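Local atomic coordinates of universal stress protein (Archaeoglobus fulgidus, PDB entry 6HCD), a protein that belongs to the universal stress protein A family and has no established biochemical role, though it probably takes part in cellular stress responses. Residues D108-A113 / L145-P150; I123-R128 / L134-V139. All blocks are in the same frame, centred on the assembly; numbering follows the deposited sequence.

Contact 1. Residues D108-A113 / L145-P150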
ATOM      1  N   ASP A 108      12.385   9.466  -7.353  1.00 14.90           N
ATOM      2  CA  ASP A 108      13.131   9.958  -6.227  1.00 17.22           C
ATOM      3  C   ASP A 108      12.719   9.210  -4.951  1.00 18.99           C
ATOM      4  O   ASP A 108      13.573   8.780  -4.177  1.00 14.50           O
ATOM      5  CB  ASP A 108      12.918  11.466  -6.071  1.00 17.69           C
ATOM      6  CG  ASP A 108      14.137  12.228  -5.590  1.00 21.12           C
ATOM      7  OD1 ASP A 108      15.187  11.616  -5.438  1.00 19.03           O
ATOM      8  OD2 ASP A 108      14.018  13.447  -5.397  1.00 21.46           O
ATOM      9  N   ILE A 109      11.405   9.094  -4.729  1.00 13.48           N
ATOM     10  CA  ILE A 109      10.841   8.445  -3.545  1.00 13.27           C
ATOM     11  C   ILE A 109      11.233   6.959  -3.564  1.00 12.91           C
ATOM     12  O   ILE A 109      11.647   6.410  -2.553  1.00 11.39           O
ATOM     13  CB  ILE A 109       9.311   8.664  -3.499  1.00 14.09           C
ATOM     14  CG1 ILE A 109       8.963  10.130  -3.199  1.00 14.80           C
ATOM     15  CG2 ILE A 109       8.646   7.725  -2.513  1.00 15.95           C
ATOM     16  CD1 ILE A 109       7.586  10.551  -3.656  1.00 15.87           C
ATOM     17  N   VAL A 110      11.072   6.321  -4.722  1.00 12.47           N
ATOM     18  CA  VAL A 110      11.318   4.884  -4.876  1.00 17.95           C
ATOM     19  C   VAL A 110      12.806   4.583  -4.631  1.00 14.29           C
ATOM     20  O   VAL A 110      13.156   3.640  -3.902  1.00 16.50           O
ATOM     21  CB  VAL A 110      10.823   4.413  -6.263  1.00 18.61           C
ATOM     22  CG1 VAL A 110      11.541   3.174  -6.769  1.00 28.20           C
ATOM     23  CG2 VAL A 110       9.302   4.221  -6.262  1.00 19.16           C
ATOM     24  N   ASP A 111      13.688   5.404  -5.208  1.00 15.59           N
ATOM     25  CA  ASP A 111      15.129   5.213  -5.047  1.00 15.34           C
ATOM     26  C   ASP A 111      15.539   5.455  -3.589  1.00 14.12           C
ATOM     27  O   ASP A 111      16.326   4.708  -3.046  1.00 13.12           O
ATOM     28  CB  ASP A 111      15.914   6.120  -5.998  1.00 22.15           C
ATOM     29  CG  ASP A 111      15.796   5.708  -7.452  1.00 24.15           C
ATOM     30  OD1 ASP A 111      15.283   4.598  -7.714  1.00 24.48           O
ATOM     31  OD2 ASP A 111      16.195   6.510  -8.301  1.00 26.91           O
ATOM     32  N   PHE A 112      14.994   6.509  -2.965  1.00 12.99           N
ATOM     33  CA  PHE A 112      15.267   6.810  -1.567  1.00 12.30           C
ATOM     34  C   PHE A 112      14.909   5.607  -0.679  1.00 11.62           C
ATOM     35  O   PHE A 112      15.697   5.223   0.192  1.00 12.71           O
ATOM     36  CB  PHE A 112      14.492   8.044  -1.094  1.00 13.17           C
ATOM     37  CG  PHE A 112      14.777   8.407   0.340  1.00 14.31           C
ATOM     38  CD1 PHE A 112      15.939   9.081   0.674  1.00 16.94           C
ATOM     39  CD2 PHE A 112      13.913   8.036   1.361  1.00 20.06           C
ATOM     40  CE1 PHE A 112      16.218   9.399   1.990  1.00 18.76           C
ATOM     41  CE2 PHE A 112      14.188   8.365   2.681  1.00 19.47           C
ATOM     42  CZ  PHE A 112      15.352   9.024   2.994  1.00 22.12           C
ATOM     43  N   ALA A 113      13.715   5.037  -0.892  1.00 11.29           N
ATOM     44  CA  ALA A 113      13.236   3.894  -0.119  1.00 11.33           C
ATOM     45  C   ALA A 113      14.211   2.710  -0.250  1.00 11.91           C
ATOM     46  O   ALA A 113      14.483   2.034   0.727  1.00 12.59           O
ATOM     47  CB  ALA A 113      11.850   3.514  -0.565  1.00 11.12           C
ATOM     48  N   LEU A 145       3.689   1.639  -8.846  1.00 15.16           N
ATOM     49  CA  LEU A 145       4.132   0.716  -9.918  1.00 15.94           C
ATOM     50  C   LEU A 145       5.653   0.522  -9.903  1.00 15.48           C
ATOM     51  O   LEU A 145       6.140  -0.568 -10.205  1.00 16.78           O
ATOM     52  CB  LEU A 145       3.668   1.281 -11.262  1.00 18.26           C
ATOM     53  CG  LEU A 145       2.152   1.295 -11.465  1.00 21.14           C
ATOM     54  CD1 LEU A 145       1.791   1.942 -12.787  1.00 25.21           C
ATOM     55  CD2 LEU A 145       1.612  -0.130 -11.404  1.00 26.73           C
ATOM     56  N   LYS A 146       6.400   1.588  -9.586  1.00 14.57           N
ATOM     57  CA  LYS A 146       7.866   1.576  -9.707  1.00 16.18           C
ATOM     58  C   LYS A 146       8.562   1.029  -8.451  1.00 14.73           C
ATOM     59  O   LYS A 146       9.695   0.601  -8.534  1.00 14.99           O
ATOM     60  CB  LYS A 146       8.393   2.978 -10.027  1.00 20.20           C
ATOM     61  CG  LYS A 146       8.129   3.428 -11.456  1.00 26.60           C
ATOM     62  CD  LYS A 146       8.449   4.878 -11.717  1.00 25.46           C
ATOM     63  CE  LYS A 146       8.257   5.248 -13.167  1.00 47.16           C
ATOM     64  NZ  LYS A 146       9.045   6.448 -13.520  1.00 45.28           N
ATOM     65  N   ALA A 147       7.899   1.073  -7.291  1.00 13.59           N
ATOM     66  CA  ALA A 147       8.583   0.779  -6.031  1.00 13.98           C
ATOM     67  C   ALA A 147       9.057  -0.674  -5.993  1.00 15.91           C
ATOM     68  O   ALA A 147       8.368  -1.551  -6.483  1.00 15.86           O
ATOM     69  CB  ALA A 147       7.690   1.087  -4.860  1.00 13.28           C
ATOM     70  N   ASN A 148      10.202  -0.901  -5.349  1.00 15.29           N
ATOM     71  CA  ASN A 148      10.632  -2.264  -4.977  1.00 19.25           C
ATOM     72  C   ASN A 148      10.092  -2.626  -3.591  1.00 19.68           C
ATOM     73  O   ASN A 148       9.801  -3.794  -3.335  1.00 34.18           O
ATOM     74  CB  ASN A 148      12.136  -2.411  -5.160  1.00 23.74           C
ATOM     75  CG  ASN A 148      12.501  -2.198  -6.609  1.00 23.76           C
ATOM     76  OD1 ASN A 148      11.968  -2.870  -7.497  1.00 27.78           O
ATOM     77  ND2 ASN A 148      13.385  -1.245  -6.861  1.00 25.08           N
ATOM     78  N   LYS A 149       9.792  -1.601  -2.788  1.00 15.25           N
ATOM     79  CA  LYS A 149       9.367  -1.818  -1.417  1.00 14.51           C
ATOM     80  C   LYS A 149       7.846  -1.913  -1.378  1.00 12.98           C
ATOM     81  O   LYS A 149       7.178  -1.466  -2.303  1.00 13.01           O
ATOM     82  CB  LYS A 149       9.897  -0.688  -0.541  1.00 13.83           C
ATOM     83  CG  LYS A 149      11.409  -0.653  -0.406  1.00 16.31           C
ATOM     84  CD  LYS A 149      12.021  -1.925   0.148  1.00 29.85           C
ATOM     85  CE  LYS A 149      13.519  -1.839   0.311  1.00 30.94           C
ATOM     86  NZ  LYS A 149      14.242  -2.167  -0.940  1.00 61.46           N
ATOM     87  N   PRO A 150       7.257  -2.503  -0.320  1.00 12.53           N
ATOM     88  CA  PRO A 150       5.811  -2.420  -0.119  1.00 12.56           C
ATOM     89  C   PRO A 150       5.340  -0.954  -0.122  1.00 12.18           C
ATOM     90  O   PRO A 150       6.054  -0.095   0.410  1.00 11.95           O
ATOM     91  CB  PRO A 150       5.624  -3.037   1.269  1.00 12.90           C
ATOM     92  CG  PRO A 150       6.784  -4.015   1.386  1.00 13.65           C
ATOM     93  CD  PRO A 150       7.946  -3.278   0.740  1.00 13.29           C
TER
HETATM   94  O   HOH W   1      11.588   1.199  -3.570  1.00 12.12           O
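V110 and A147 bring the two backbones closest, their CA atoms 5.1 Å apart, where a turn of the helix 105-115 faces the point at which the chain leaves helix 138-146 and heads for the next strand. V110 carries most of the contact, and both of its methyls are used. With CG1 anti to the backbone N (chi1 155°), that methyl lies 3.6 Å from the carbonyl O of K146, while CG2 rests 3.5 Å from the CA of A147. Valine suits this place because both methyls can lie against the K146-A147 backbone, and a beta-branched residue needs no long side chain to reach it. A147, the first residue to give up helical backbone angles, offers only a methyl, and its CB sits 3.8 Å from CG2 of V110, which lets the chains come this near.

One turn further along, A113 has an equally small side chain, and CG of K149 lies 4.2 Å from its CB. The bends in K149 at chi2 and chi4 take the chain across the end of segment 108-113, with CE near A113 O, and bring NZ to a salt bridge with D114. K146 also packs before it pairs: its CB touches V110, and its extended chain then carries NZ away to D107.

No direct hydrogen bond joins the segments. A water bridges them instead, donating to the carbonyl O of V110 (2.9 Å) and accepting from the backbone N of N148 (3.1 Å), an amide just past the helix. K155 of the second subunit donates to A147 O.

Beneath both pieces runs strand 120-128, whose I121 is touched by I109, A113 and A147, and P150 pairs with I121 through the backbone as strand 151-154 begins.

Contact 2. Residues I123-R128 / L134-V139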
ATOM      1  N   ILE A 123       2.067   6.513   1.356  1.00 10.70           N
ATOM      2  CA  ILE A 123       1.759   7.604   0.461  1.00 11.05           C
ATOM      3  C   ILE A 123       0.252   7.845   0.445  1.00 11.73           C
ATOM      4  O   ILE A 123      -0.540   6.915   0.633  1.00 13.85           O
ATOM      5  CB  ILE A 123       2.311   7.325  -0.952  1.00 12.30           C
ATOM      6  CG1 ILE A 123       2.386   8.607  -1.776  1.00 15.28           C
ATOM      7  CG2 ILE A 123       1.525   6.219  -1.651  1.00 12.45           C
ATOM      8  CD1 ILE A 123       3.368   8.517  -2.937  1.00 18.19           C
ATOM      9  N   GLY A 124      -0.121   9.097   0.165  1.00 11.59           N
ATOM     10  CA  GLY A 124      -1.506   9.498   0.008  1.00 12.45           C
ATOM     11  C   GLY A 124      -1.983   9.323  -1.431  1.00 12.96           C
ATOM     12  O   GLY A 124      -1.234   9.487  -2.386  1.00 15.12           O
ATOM     13  N   ILE A 125      -3.249   8.948  -1.558  1.00 15.92           N
ATOM     14  CA  ILE A 125      -3.957   8.709  -2.812  1.00 20.21           C
ATOM     15  C   ILE A 125      -5.077   9.740  -2.909  1.00 19.01           C
ATOM     16  O   ILE A 125      -5.828   9.861  -1.973  1.00 20.95           O
ATOM     17  CB  ILE A 125      -4.600   7.303  -2.804  1.00 30.30           C
ATOM     18  CG1 ILE A 125      -3.585   6.189  -2.584  1.00 42.77           C
ATOM     19  CG2 ILE A 125      -5.431   7.055  -4.050  1.00 41.38           C
ATOM     20  CD1 ILE A 125      -2.431   6.250  -3.503  1.00 20.08           C
ATOM     21  N   ARG A 126      -5.228  10.350  -4.090  1.00 22.77           N
ATOM     22  CA  ARG A 126      -6.139  11.468  -4.291  1.00 36.03           C
ATOM     23  C   ARG A 126      -7.585  10.968  -4.329  1.00 26.26           C
ATOM     24  O   ARG A 126      -8.514  11.696  -3.952  1.00 40.04           O
ATOM     25  CB  ARG A 126      -5.770  12.215  -5.575  1.00 28.21           C
ATOM     26  CG  ARG A 126      -4.625  13.203  -5.420  1.00 49.20           C
ATOM     27  CD  ARG A 126      -4.579  14.225  -6.546  1.00 43.92           C
ATOM     28  NE  ARG A 126      -5.840  14.950  -6.717  1.00 68.06           N
ATOM     29  CZ  ARG A 126      -6.220  15.563  -7.835  1.00 31.97           C
ATOM     30  NH1 ARG A 126      -5.401  15.613  -8.870  1.00 30.12           N
ATOM     31  NH2 ARG A 126      -7.419  16.112  -7.916  1.00 41.29           N
ATOM     32  N   LYS A 127      -7.757   9.735  -4.814  1.00 25.56           N
ATOM     33  CA  LYS A 127      -9.040   9.027  -4.852  1.00 25.62           C
ATOM     34  C   LYS A 127      -9.990   9.593  -5.927  1.00 35.28           C
ATOM     35  O   LYS A 127     -10.381   8.846  -6.825  1.00 19.32           O
ATOM     36  CB  LYS A 127      -9.708   9.008  -3.473  1.00 33.15           C
ATOM     37  CG  LYS A 127     -10.868   8.031  -3.333  1.00 51.11           C
ATOM     38  CD  LYS A 127     -10.478   6.580  -3.227  1.00 78.61           C
ATOM     39  CE  LYS A 127     -11.523   5.745  -2.514  1.00 67.15           C
ATOM     40  NZ  LYS A 127     -12.821   5.749  -3.228  1.00 68.99           N
ATOM     41  N   ARG A 128     -10.422  10.858  -5.826  1.00 27.33           N
ATOM     42  CA  ARG A 128     -11.446  11.391  -6.738  1.00 22.89           C
ATOM     43  C   ARG A 128     -10.939  12.675  -7.395  1.00 22.37           C
ATOM     44  O   ARG A 128     -10.299  13.495  -6.752  1.00 33.21           O
ATOM     45  CB  ARG A 128     -12.771  11.653  -6.009  1.00 28.24           C
ATOM     46  CG  ARG A 128     -13.428  10.390  -5.477  1.00 44.27           C
ATOM     47  CD  ARG A 128     -14.842  10.177  -5.956  1.00 49.39           C
ATOM     48  NE  ARG A 128     -15.352   8.879  -5.528  1.00 37.42           N
ATOM     49  CZ  ARG A 128     -15.847   7.947  -6.339  1.00 36.01           C
ATOM     50  NH1 ARG A 128     -15.906   8.159  -7.640  1.00 53.81           N
ATOM     51  NH2 ARG A 128     -16.285   6.800  -5.848  1.00 56.39           N
ATOM     52  N   LEU A 134     -12.240   8.220 -10.557  1.00 20.45           N
ATOM     53  CA  LEU A 134     -11.338   7.530  -9.629  1.00 18.19           C
ATOM     54  C   LEU A 134      -9.897   7.690 -10.117  1.00 18.18           C
ATOM     55  O   LEU A 134      -9.544   7.181 -11.181  1.00 17.58           O
ATOM     56  CB  LEU A 134     -11.721   6.047  -9.522  1.00 20.47           C
ATOM     57  CG  LEU A 134     -12.961   5.739  -8.679  1.00 22.35           C
ATOM     58  CD1 LEU A 134     -13.297   4.257  -8.733  1.00 28.59           C
ATOM     59  CD2 LEU A 134     -12.779   6.181  -7.242  1.00 21.79           C
ATOM     60  N   ILE A 135      -9.058   8.366  -9.315  1.00 18.89           N
ATOM     61  CA  ILE A 135      -7.678   8.667  -9.711  1.00 20.34           C
ATOM     62  C   ILE A 135      -6.723   8.336  -8.560  1.00 16.50           C
ATOM     63  O   ILE A 135      -7.101   8.426  -7.378  1.00 14.85           O
ATOM     64  CB  ILE A 135      -7.561  10.147 -10.136  1.00 29.12           C
ATOM     65  CG1 ILE A 135      -7.907  11.118  -9.001  1.00 27.16           C
ATOM     66  CG2 ILE A 135      -8.417  10.402 -11.369  1.00 21.78           C
ATOM     67  CD1 ILE A 135      -7.488  12.552  -9.277  1.00 28.23           C
ATOM     68  N   PHE A 136      -5.476   7.985  -8.902  1.00 16.45           N
ATOM     69  CA  PHE A 136      -4.419   7.881  -7.911  1.00 14.27           C
ATOM     70  C   PHE A 136      -3.836   9.246  -7.549  1.00 15.94           C
ATOM     71  O   PHE A 136      -3.483   9.453  -6.382  1.00 16.76           O
ATOM     72  CB  PHE A 136      -3.249   7.012  -8.371  1.00 14.56           C
ATOM     73  CG  PHE A 136      -3.583   5.558  -8.563  1.00 15.03           C
ATOM     74  CD1 PHE A 136      -3.518   4.666  -7.505  1.00 18.29           C
ATOM     75  CD2 PHE A 136      -3.949   5.086  -9.810  1.00 18.40           C
ATOM     76  CE1 PHE A 136      -3.820   3.327  -7.702  1.00 27.10           C
ATOM     77  CE2 PHE A 136      -4.268   3.750  -9.998  1.00 25.82           C
ATOM     78  CZ  PHE A 136      -4.186   2.872  -8.947  1.00 31.22           C
ATOM     79  N   GLY A 137      -3.680  10.128  -8.540  1.00 15.57           N
ATOM     80  CA  GLY A 137      -2.685  11.217  -8.464  1.00 17.24           C
ATOM     81  C   GLY A 137      -1.369  10.767  -9.080  1.00 19.32           C
ATOM     82  O   GLY A 137      -0.989   9.614  -8.894  1.00 16.78           O
ATOM     83  N   SER A 138      -0.741  11.629  -9.885  1.00 19.52           N
ATOM     84  CA  SER A 138       0.282  11.154 -10.848  1.00 29.62           C
ATOM     85  C   SER A 138       1.489  10.584 -10.097  1.00 17.23           C
ATOM     86  O   SER A 138       2.056   9.572 -10.509  1.00 24.35           O
ATOM     87  CB  SER A 138       0.684  12.230 -11.830  1.00 27.04           C
ATOM     88  OG  SER A 138       1.251  13.336 -11.151  1.00 35.77           O
ATOM     89  N   VAL A 139       1.841  11.204  -8.963  1.00 18.65           N
ATOM     90  CA  VAL A 139       3.021  10.793  -8.184  1.00 17.56           C
ATOM     91  C   VAL A 139       2.760   9.420  -7.545  1.00 15.35           C
ATOM     92  O   VAL A 139       3.540   8.500  -7.724  1.00 14.83           O
ATOM     93  CB  VAL A 139       3.423  11.860  -7.144  1.00 24.94           C
ATOM     94  CG1 VAL A 139       4.563  11.385  -6.247  1.00 18.25           C
ATOM     95  CG2 VAL A 139       3.782  13.176  -7.813  1.00 24.83           C
TER
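Two backbone hydrogen bonds hold R126 and K127 to I135 and F136: R126 N donates to F136 O (3.0 Å, nearly straight at 175°), and I135 N donates to K127 O at 2.9 Å. The carbonyl O of K127 is used twice, since the CA of L134 also approaches it at 3.2 Å in a CA-H...O contact. Within 123-128, R128 N donates to R126 O (2.8 Å), closing a tight turn around K127. K127 and I135 form an antiparallel hydrogen-bonded pair, followed by the non-hydrogen-bonded pair R128 and L134. G124 O is hydrogen-bonded to an unidentified ligand, probably from the crystallisation liquor.

The arginines supply flat surfaces for aliphatic tips. CD1 of I135 sits over the centre of the R126 guanidinium, 3.6 Å from its CZ; the bend at chi3 (55°) turns that group across the isoleucine. On the next pair, R128 and L134 run side by side, and the leucine CD2 lies over the R128 guanidinium, 3.7 Å from CZ. Arginine suits this exposed edge because a guanidinium can cover an aliphatic tip with its face while its N-H groups lie in the plane around the edge, as R128 NH1 does with G132 O.

Further in, CD1 of I125 meets the edge of the F136 ring, which also stacks on F136 of the second subunit. G137, at the N-cap of helix 138-146, has a positive phi (92°) that glycine readily adopts. With no side chain on G137, the R126 chain can pass close to its CA, CD of R126 coming to 4.0 Å.

The far end of strand 120-128 thus pairs with strand 134-135 in a beta hairpin that runs on from the mainly parallel sheet and leads into helix 138-146. G124 and G137-S138 are placed as in the G-X2-G-X9-G-(S/T) loop of nucleotide-binding relatives, with K127, of positive phi, at the second glycine; nucleotide binding is not established here.

Overall arrangement
From the N terminus the chain first builds the parallel strands 27-30, 56-62 and 94-100 with their helices, and then enters helix 105-115, the first half of contact 1. Strand 120-128 follows and turns back through 134-135, so contact 2 closes a short hairpin loop of five residues. Helix 138-146 then returns the chain to contact 1, whose larger loop encloses contact 2 completely. The two centres lie about 16 Å apart, yet I109 and V139 touch between them. Contact 1 thus ties helix 105-115 to the end of helix 138-146, contact 2 ties that helix's start to the sheet, and both reach the second subunit.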